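Local coordinates for ribosomal large subunit pseudouridine synthase D (Escherichia coli, PDB 1PRZ), which isomerises specific uridines of 23S ribosomal RNA to pseudouridine, as a member of the RluA family of pseudouridine synthases, at residues Y97-I102 with L150-E155; G109-P114 with T136-M141; K132-H137 with T159-V164. All coordinates share one frame; numbering follows the deposited sequence.

From the N terminus, strand 94-102 comes first, and contact 1 closes a long loop by pairing its residues 97-102 with 150-155 of strand 147-154. Nested inside that loop, contact 2 pairs 109-114 with 136-141 and closes one of 21 residues; strand 135-143 lies between strands 109-117 and 147-154 in one antiparallel sheet. Contact 3 shares Thr-136 and His-137 with contact 2, closes another 21-residue loop by reaching on to helix 161-168, and crosses contact 1, their segments alternating. Contacts 1 and 2 thus build neighbouring parts of the sheet, while contact 3 fastens the helix to it. His-137 NE2, hydrogen-bonded to Glu-155 OE1, joins contact 2 to contact 1.

Contact 1 of 3, residues Y97-I102 with L150-E155; sequences YEAVAI and LRLRLE
Arg-151 and Glu-98 face each other as a non-hydrogen-bonded antiparallel pair and close it with a salt bridge. Followed outward, Arg-151 first skirts the neighbouring carbonyl: CB and then CG pass Tyr-97 O, the latter at 3.5 Å. A bend at chi2 (101°) and another at chi3 then turn the chain across the strands, bringing CD within 3.5 Å of Glu-98 OE1. At the tip, NH1 donates to the same OE1 over 2.7 Å with an N-H...O angle of 150°. The carboxylate and guanidinium planes are only 14° apart, and OE1 meets the guanidinium at its edge, so this is a single in-plane grip by one nitrogen. A leucine here would probably leave the buried Glu-98 without its closest cationic partner, since the pair of its OE2 with Arg-149 is long and weak.

On the other face the side chains that meet are largely apolar. Leu-154 CD1 approaches the Tyr-97 ring obliquely and presses on CE2 at 3.2 Å, a tight fit, while Leu-152 CD1 lies 3.7 Å from Ala-99 CB. Ile-162 of helix 161-168 touches both Tyr-97 and Leu-152. Backbone evidence for the register is reciprocal: Tyr-97 N to Leu-152 O and Leu-152 N to Tyr-97 O both measure 2.8 Å, and Ala-99 and Leu-150 likewise exchange two N-H...O bonds. The Tyr-97 side chain is about 8 Å from that of Asp-65, the active-site residue by similarity. The arrangement is that of central strands in the antiparallel-sheet catalytic fold of pseudouridine synthases, consistent with a place near the active-site cleft.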
# COMPACT_ATOMS: atom_id res chain seq x y z
N TYR A 97 2.46 -1.06 -6.48
CA TYR A 97 2.94 -1.29 -5.12
C TYR A 97 4.16 -2.16 -5.11
O TYR A 97 4.34 -2.96 -6.02
CB TYR A 97 1.91 -2.06 -4.31
CG TYR A 97 0.72 -1.27 -3.92
CD1 TYR A 97 0.59 -0.82 -2.61
CD2 TYR A 97 -0.32 -1.01 -4.83
CE1 TYR A 97 -0.55 -0.12 -2.20
CE2 TYR A 97 -1.47 -0.31 -4.43
CZ TYR A 97 -1.56 0.12 -3.11
OH TYR A 97 -2.69 0.75 -2.63
N GLU A 98 4.99 -1.97 -4.09
CA GLU A 98 6.14 -2.85 -3.88
C GLU A 98 5.79 -3.55 -2.55
O GLU A 98 5.27 -2.93 -1.62
CB GLU A 98 7.44 -2.08 -3.70
CG GLU A 98 8.57 -3.03 -3.47
CD GLU A 98 9.81 -2.69 -4.26
OE1 GLU A 98 9.71 -2.39 -5.49
OE2 GLU A 98 10.89 -2.73 -3.65
N ALA A 99 6.08 -4.84 -2.46
CA ALA A 99 5.74 -5.60 -1.28
C ALA A 99 6.76 -6.70 -1.08
O ALA A 99 7.47 -7.09 -2.00
CB ALA A 99 4.34 -6.26 -1.46
N VAL A 100 6.79 -7.20 0.15
CA VAL A 100 7.65 -8.32 0.46
C VAL A 100 6.71 -9.37 1.03
O VAL A 100 5.99 -9.11 2.01
CB VAL A 100 8.73 -7.99 1.49
CG1 VAL A 100 9.53 -9.26 1.76
CG2 VAL A 100 9.66 -6.85 0.95
N ALA A 101 6.66 -10.53 0.37
CA ALA A 101 5.77 -11.61 0.79
C ALA A 101 6.54 -12.79 1.39
O ALA A 101 7.71 -13.03 1.07
CB ALA A 101 4.92 -12.08 -0.39
N ILE A 102 5.88 -13.54 2.26
CA ILE A 102 6.56 -14.67 2.86
C ILE A 102 6.57 -15.80 1.86
O ILE A 102 5.64 -15.96 1.04
CB ILE A 102 5.85 -15.18 4.17
CG1 ILE A 102 4.51 -15.81 3.80
CG2 ILE A 102 5.69 -14.03 5.18
CD1 ILE A 102 4.10 -16.97 4.70
N LEU A 150 7.95 -8.26 -4.47
CA LEU A 150 7.00 -8.14 -5.57
C LEU A 150 6.67 -6.71 -5.93
O LEU A 150 6.87 -5.78 -5.15
CB LEU A 150 5.66 -8.81 -5.20
CG LEU A 150 5.69 -10.23 -4.61
CD1 LEU A 150 4.31 -10.59 -4.03
CD2 LEU A 150 6.11 -11.20 -5.70
N ARG A 151 6.13 -6.57 -7.13
CA ARG A 151 5.61 -5.30 -7.59
C ARG A 151 4.20 -5.71 -8.02
O ARG A 151 4.05 -6.71 -8.74
CB ARG A 151 6.39 -4.79 -8.76
CG ARG A 151 6.32 -3.35 -8.85
CD ARG A 151 7.57 -2.79 -8.29
NE ARG A 151 8.34 -2.29 -9.40
CZ ARG A 151 9.60 -1.86 -9.30
NH1 ARG A 151 10.23 -1.86 -8.12
NH2 ARG A 151 10.22 -1.44 -10.39
N LEU A 152 3.20 -4.96 -7.59
CA LEU A 152 1.81 -5.29 -7.91
C LEU A 152 1.06 -4.11 -8.51
O LEU A 152 1.42 -2.95 -8.28
CB LEU A 152 1.07 -5.75 -6.64
CG LEU A 152 1.69 -6.87 -5.81
CD1 LEU A 152 2.65 -6.29 -4.75
CD2 LEU A 152 0.59 -7.64 -5.15
N ARG A 153 0.05 -4.39 -9.31
CA ARG A 153 -0.76 -3.32 -9.86
C ARG A 153 -2.21 -3.66 -9.60
O ARG A 153 -2.64 -4.80 -9.80
CB ARG A 153 -0.52 -3.11 -11.36
CG ARG A 153 0.83 -2.50 -11.57
CD ARG A 153 1.00 -1.85 -12.91
NE ARG A 153 2.39 -1.42 -13.04
CZ ARG A 153 2.91 -0.96 -14.17
NH1 ARG A 153 2.14 -0.87 -15.25
NH2 ARG A 153 4.21 -0.66 -14.22
N LEU A 154 -2.93 -2.64 -9.11
CA LEU A 154 -4.34 -2.73 -8.77
C LEU A 154 -5.24 -2.42 -9.98
O LEU A 154 -5.16 -1.33 -10.53
CB LEU A 154 -4.66 -1.73 -7.64
CG LEU A 154 -4.13 -1.99 -6.20
CD1 LEU A 154 -4.55 -0.82 -5.28
CD2 LEU A 154 -4.68 -3.30 -5.65
N GLU A 155 -6.07 -3.39 -10.37
CA GLU A 155 -7.03 -3.18 -11.46
C GLU A 155 -8.28 -2.65 -10.73
O GLU A 155 -8.95 -1.69 -11.19
CB GLU A 155 -7.32 -4.50 -12.18
CG GLU A 155 -8.00 -4.32 -13.52
CD GLU A 155 -8.02 -5.57 -14.36
OE1 GLU A 155 -6.95 -6.02 -14.81
OE2 GLU A 155 -9.12 -6.13 -14.58

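Contact 2 of 3, residues G109-P114 with T136-M141; sequences GTVDEP and THYRIM
The Tyr-138 ring overlaps the backbone of Gly-109. With Gly-109 N above the middle of the ring and its CA 4.0 Å from the ring centroid, 21° off the normal, the geometry is that of a CH-pi contact over the face. CG of Tyr-138 sits in the crowded position between backbone N and carbonyl carbon (chi1 63°), which folds the ring across the neighbouring strand. The backbone angles of Gly-109 themselves call for glycine, and the nearby ring adds to the tightness. Val-111 CG2 touches ring atom CE2 at 3.8 Å, and a water in the ring plane lies 3.0 Å from Tyr-138 OH.

On the other face of the sheet, Thr-110 and His-137 run side by side. Thr-110 OG1 meets His-137 ND1 at the ring edge, in plane, at 2.8 Å, and either may donate; the adjacent methyl CG2 packs 3.4 Å from CE1. The far ring nitrogen, NE2, is hydrogen-bonded to Glu-155 OE1, so the imidazole is gripped at both nitrogens and its rotation is fixed.

Four backbone bonds set the antiparallel register, two for each hydrogen-bonded pair; Val-111 N to Thr-136 O, 2.8 Å and 171° at the hydrogen, is representative. Helix 161-168 covers the Val-111 side through His-165 and Met-166. Chemically, the two faces differ: on one an aromatic ring lies over the glycine backbone, on the other a polar chain runs from threonine through imidazole to carboxylate, in which Glu-155 would probably polarise the ring.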
# COMPACT_ATOMS: atom_id res chain seq x y z
N GLY A 109 2.03 -13.34 -11.69
CA GLY A 109 0.71 -13.77 -12.12
C GLY A 109 -0.41 -12.79 -11.81
O GLY A 109 -0.20 -11.57 -11.62
N THR A 110 -1.63 -13.32 -11.77
CA THR A 110 -2.80 -12.52 -11.50
C THR A 110 -3.70 -13.26 -10.55
O THR A 110 -3.86 -14.47 -10.65
CB THR A 110 -3.61 -12.23 -12.79
OG1 THR A 110 -2.79 -11.48 -13.70
CG2 THR A 110 -4.87 -11.41 -12.50
N VAL A 111 -4.23 -12.52 -9.59
CA VAL A 111 -5.18 -13.11 -8.67
C VAL A 111 -6.46 -12.41 -9.03
O VAL A 111 -6.58 -11.19 -8.92
CB VAL A 111 -4.87 -12.87 -7.19
CG1 VAL A 111 -5.99 -13.47 -6.36
CG2 VAL A 111 -3.52 -13.51 -6.79
N ASP A 112 -7.42 -13.19 -9.50
CA ASP A 112 -8.72 -12.68 -9.89
C ASP A 112 -9.72 -13.49 -9.08
O ASP A 112 -10.13 -14.56 -9.50
CB ASP A 112 -8.93 -12.93 -11.39
CG ASP A 112 -10.26 -12.38 -11.88
OD1 ASP A 112 -11.21 -12.22 -11.07
OD2 ASP A 112 -10.37 -12.12 -13.11
N GLU A 113 -10.07 -12.99 -7.89
CA GLU A 113 -11.01 -13.64 -6.97
C GLU A 113 -11.75 -12.55 -6.21
O GLU A 113 -11.12 -11.64 -5.68
CB GLU A 113 -10.24 -14.51 -5.98
CG GLU A 113 -9.27 -15.51 -6.62
CD GLU A 113 -9.96 -16.72 -7.23
OE1 GLU A 113 -11.21 -16.84 -7.08
OE2 GLU A 113 -9.26 -17.55 -7.85
N PRO A 114 -13.09 -12.64 -6.12
CA PRO A 114 -13.90 -11.63 -5.41
C PRO A 114 -13.56 -11.54 -3.92
O PRO A 114 -13.07 -12.48 -3.31
CB PRO A 114 -15.34 -12.08 -5.66
CG PRO A 114 -15.25 -13.01 -6.85
CD PRO A 114 -13.95 -13.73 -6.61
N THR A 136 -5.79 -8.47 -8.95
CA THR A 136 -4.48 -7.97 -8.57
C THR A 136 -3.45 -8.64 -9.46
O THR A 136 -3.45 -9.86 -9.59
CB THR A 136 -4.11 -8.35 -7.13
OG1 THR A 136 -5.04 -7.77 -6.22
CG2 THR A 136 -2.67 -7.86 -6.81
N HIS A 137 -2.57 -7.84 -10.05
CA HIS A 137 -1.51 -8.39 -10.92
C HIS A 137 -0.21 -8.26 -10.15
O HIS A 137 0.01 -7.23 -9.52
CB HIS A 137 -1.39 -7.59 -12.23
CG HIS A 137 -2.65 -7.59 -13.04
ND1 HIS A 137 -3.21 -8.75 -13.53
CD2 HIS A 137 -3.50 -6.59 -13.36
CE1 HIS A 137 -4.36 -8.46 -14.13
NE2 HIS A 137 -4.56 -7.16 -14.04
N TYR A 138 0.64 -9.28 -10.22
CA TYR A 138 1.90 -9.23 -9.50
C TYR A 138 3.07 -9.82 -10.30
O TYR A 138 2.89 -10.76 -11.09
CB TYR A 138 1.77 -9.93 -8.14
CG TYR A 138 1.46 -11.41 -8.20
CD1 TYR A 138 2.47 -12.37 -8.06
CD2 TYR A 138 0.16 -11.86 -8.40
CE1 TYR A 138 2.20 -13.75 -8.12
CE2 TYR A 138 -0.13 -13.24 -8.45
CZ TYR A 138 0.90 -14.17 -8.31
OH TYR A 138 0.61 -15.51 -8.33
N ARG A 139 4.25 -9.23 -10.08
CA ARG A 139 5.52 -9.62 -10.73
C ARG A 139 6.55 -9.86 -9.63
O ARG A 139 6.59 -9.12 -8.64
CB ARG A 139 6.12 -8.45 -11.55
CG ARG A 139 5.33 -7.85 -12.70
CD ARG A 139 6.21 -6.76 -13.37
NE ARG A 139 6.03 -5.41 -12.80
CZ ARG A 139 6.94 -4.44 -12.77
NH1 ARG A 139 8.18 -4.59 -13.26
NH2 ARG A 139 6.60 -3.25 -12.23
N ILE A 140 7.45 -10.81 -9.85
CA ILE A 140 8.50 -11.06 -8.86
C ILE A 140 9.68 -10.19 -9.31
O ILE A 140 10.18 -10.32 -10.43
CB ILE A 140 8.91 -12.54 -8.85
CG1 ILE A 140 7.77 -13.36 -8.24
CG2 ILE A 140 10.20 -12.73 -8.08
CD1 ILE A 140 7.91 -14.81 -8.51
N MSE A 141 10.09 -9.27 -8.44
CA MSE A 141 11.22 -8.37 -8.74
C MSE A 141 12.54 -9.00 -8.32
O MSE A 141 13.59 -8.76 -8.91
CB MSE A 141 11.14 -7.06 -7.95
CG MSE A 141 9.95 -6.19 -8.15
SE MSE A 141 9.76 -5.63 -10.01
CE MSE A 141 11.20 -4.48 -10.14
O HOH W 1 -2.14 -16.72 -8.67

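Contact 3 of 3, residues K132-H137 with T159-V164; sequences KPAVTH and THQIRV
Gln-161 extends its amide from the start of helix 161-168 to the start of strand 135-143. Its CG stands anti to the backbone N (chi1 -167°) and the chain runs on extended, so NE2 arrives within reach of both the Val-135 carbonyl and the Thr-136 hydroxyl. NE2 donates to Thr-136 OG1 over 2.9 Å at a nearly straight 175°, although the position of OG1 is itself somewhat doubtful. Its second bond, to Val-135 O, is weak: the distance is also 2.9 Å, but the angle at the hydrogen is only 117°. The other end of the amide has apolar company, Ala-134 CB lying 3.8 Å from OE1. Away from the amide oxygen, Thr-136 CG2 lies 4.3 Å from Ile-162 CG1.

The second shell explains how the buried amide is oriented. Its OE1 accepts from Thr-156 OG1 and from Arg-158 N, which leaves NE2 to face the strand. Thr-156 OG1 also bonds to Val-135 N, tying strand and turn together around the same amide. Leu-154 packs against both Gln-161 and Ile-162.

Further out, His-160 occupies the N-cap position, and its carbonyl O receives Val-164 N at 2.8 Å in the first helical turn. Next along, Arg-163 forms salt bridges through NH2 to Asp-65 and through NH1 to Asp-176, while His-160 also touches Asp-65. Gln-161 thus links the sheet to the turn that carries Arg-163, a partner of Asp-65, the active-site residue by similarity, an arrangement consistent with the catalytic cleft of an RluA-family pseudouridine synthase.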
# COMPACT_ATOMS: atom_id res chain seq x y z
N LYS A 132 -17.10 -8.77 -3.96
CA LYS A 132 -16.93 -7.78 -5.01
C LYS A 132 -15.75 -8.22 -5.92
O LYS A 132 -14.66 -8.54 -5.41
CB LYS A 132 -16.60 -6.41 -4.39
CG LYS A 132 -17.54 -5.86 -3.30
CD LYS A 132 -17.06 -4.46 -2.83
CE LYS A 132 -18.07 -3.70 -1.91
NZ LYS A 132 -18.23 -4.29 -0.54
N PRO A 133 -15.94 -8.25 -7.26
CA PRO A 133 -14.81 -8.67 -8.11
C PRO A 133 -13.52 -7.93 -7.78
O PRO A 133 -13.52 -6.72 -7.55
CB PRO A 133 -15.31 -8.39 -9.55
CG PRO A 133 -16.49 -7.40 -9.37
CD PRO A 133 -17.13 -7.97 -8.08
N ALA A 134 -12.42 -8.67 -7.77
CA ALA A 134 -11.14 -8.05 -7.45
C ALA A 134 -10.05 -8.72 -8.29
O ALA A 134 -10.01 -9.94 -8.44
CB ALA A 134 -10.84 -8.19 -5.97
N VAL A 135 -9.17 -7.90 -8.83
CA VAL A 135 -8.10 -8.39 -9.68
C VAL A 135 -6.81 -7.67 -9.28
O VAL A 135 -6.76 -6.43 -9.24
CB VAL A 135 -8.40 -8.10 -11.19
CG1 VAL A 135 -7.25 -8.60 -12.07
CG2 VAL A 135 -9.71 -8.78 -11.62
N THR A 136 -5.79 -8.47 -8.95
CA THR A 136 -4.48 -7.97 -8.57
C THR A 136 -3.45 -8.64 -9.46
O THR A 136 -3.45 -9.86 -9.59
CB THR A 136 -4.11 -8.35 -7.13
OG1 THR A 136 -5.04 -7.77 -6.22
CG2 THR A 136 -2.67 -7.86 -6.81
N HIS A 137 -2.57 -7.84 -10.05
CA HIS A 137 -1.51 -8.39 -10.92
C HIS A 137 -0.21 -8.26 -10.15
O HIS A 137 0.01 -7.23 -9.52
CB HIS A 137 -1.39 -7.59 -12.23
CG HIS A 137 -2.65 -7.59 -13.04
ND1 HIS A 137 -3.21 -8.75 -13.53
CD2 HIS A 137 -3.50 -6.59 -13.36
CE1 HIS A 137 -4.36 -8.46 -14.13
NE2 HIS A 137 -4.56 -7.16 -14.04
N THR A 159 -10.97 -3.26 -0.20
CA THR A 159 -10.41 -3.23 1.15
C THR A 159 -9.45 -4.42 1.36
O THR A 159 -9.82 -5.58 1.13
CB THR A 159 -11.57 -3.26 2.22
OG1 THR A 159 -12.38 -2.08 2.07
CG2 THR A 159 -10.98 -3.31 3.64
N HIS A 160 -8.21 -4.11 1.77
CA HIS A 160 -7.16 -5.10 2.02
C HIS A 160 -6.88 -5.96 0.79
O HIS A 160 -6.31 -7.04 0.91
CB HIS A 160 -7.55 -6.06 3.16
CG HIS A 160 -7.71 -5.42 4.50
ND1 HIS A 160 -8.07 -6.15 5.62
CD2 HIS A 160 -7.60 -4.13 4.91
CE1 HIS A 160 -8.17 -5.34 6.66
NE2 HIS A 160 -7.89 -4.11 6.26
N GLN A 161 -7.24 -5.47 -0.40
CA GLN A 161 -7.09 -6.28 -1.59
C GLN A 161 -5.74 -7.00 -1.74
O GLN A 161 -5.71 -8.21 -1.84
CB GLN A 161 -7.38 -5.48 -2.87
CG GLN A 161 -7.52 -6.40 -4.08
CD GLN A 161 -7.96 -5.67 -5.33
OE1 GLN A 161 -8.94 -4.93 -5.32
NE2 GLN A 161 -7.23 -5.89 -6.43
N ILE A 162 -4.64 -6.26 -1.78
CA ILE A 162 -3.34 -6.94 -1.95
C ILE A 162 -3.05 -7.90 -0.78
O ILE A 162 -2.63 -9.04 -0.98
CB ILE A 162 -2.20 -5.94 -2.07
CG1 ILE A 162 -2.29 -5.23 -3.43
CG2 ILE A 162 -0.82 -6.67 -1.91
CD1 ILE A 162 -1.27 -4.12 -3.59
N ARG A 163 -3.28 -7.44 0.44
CA ARG A 163 -3.02 -8.31 1.57
C ARG A 163 -3.84 -9.61 1.55
O ARG A 163 -3.29 -10.69 1.83
CB ARG A 163 -3.32 -7.58 2.87
CG ARG A 163 -2.39 -6.49 3.20
CD ARG A 163 -2.48 -6.33 4.73
NE ARG A 163 -3.31 -5.24 5.07
CZ ARG A 163 -3.79 -5.02 6.29
NH1 ARG A 163 -3.52 -5.83 7.33
NH2 ARG A 163 -4.50 -3.94 6.44
N VAL A 164 -5.14 -9.52 1.24
CA VAL A 164 -5.96 -10.73 1.25
C VAL A 164 -5.68 -11.61 0.03
O VAL A 164 -5.67 -12.83 0.14
CB VAL A 164 -7.48 -10.44 1.41
CG1 VAL A 164 -8.07 -9.88 0.14
CG2 VAL A 164 -8.20 -11.75 1.78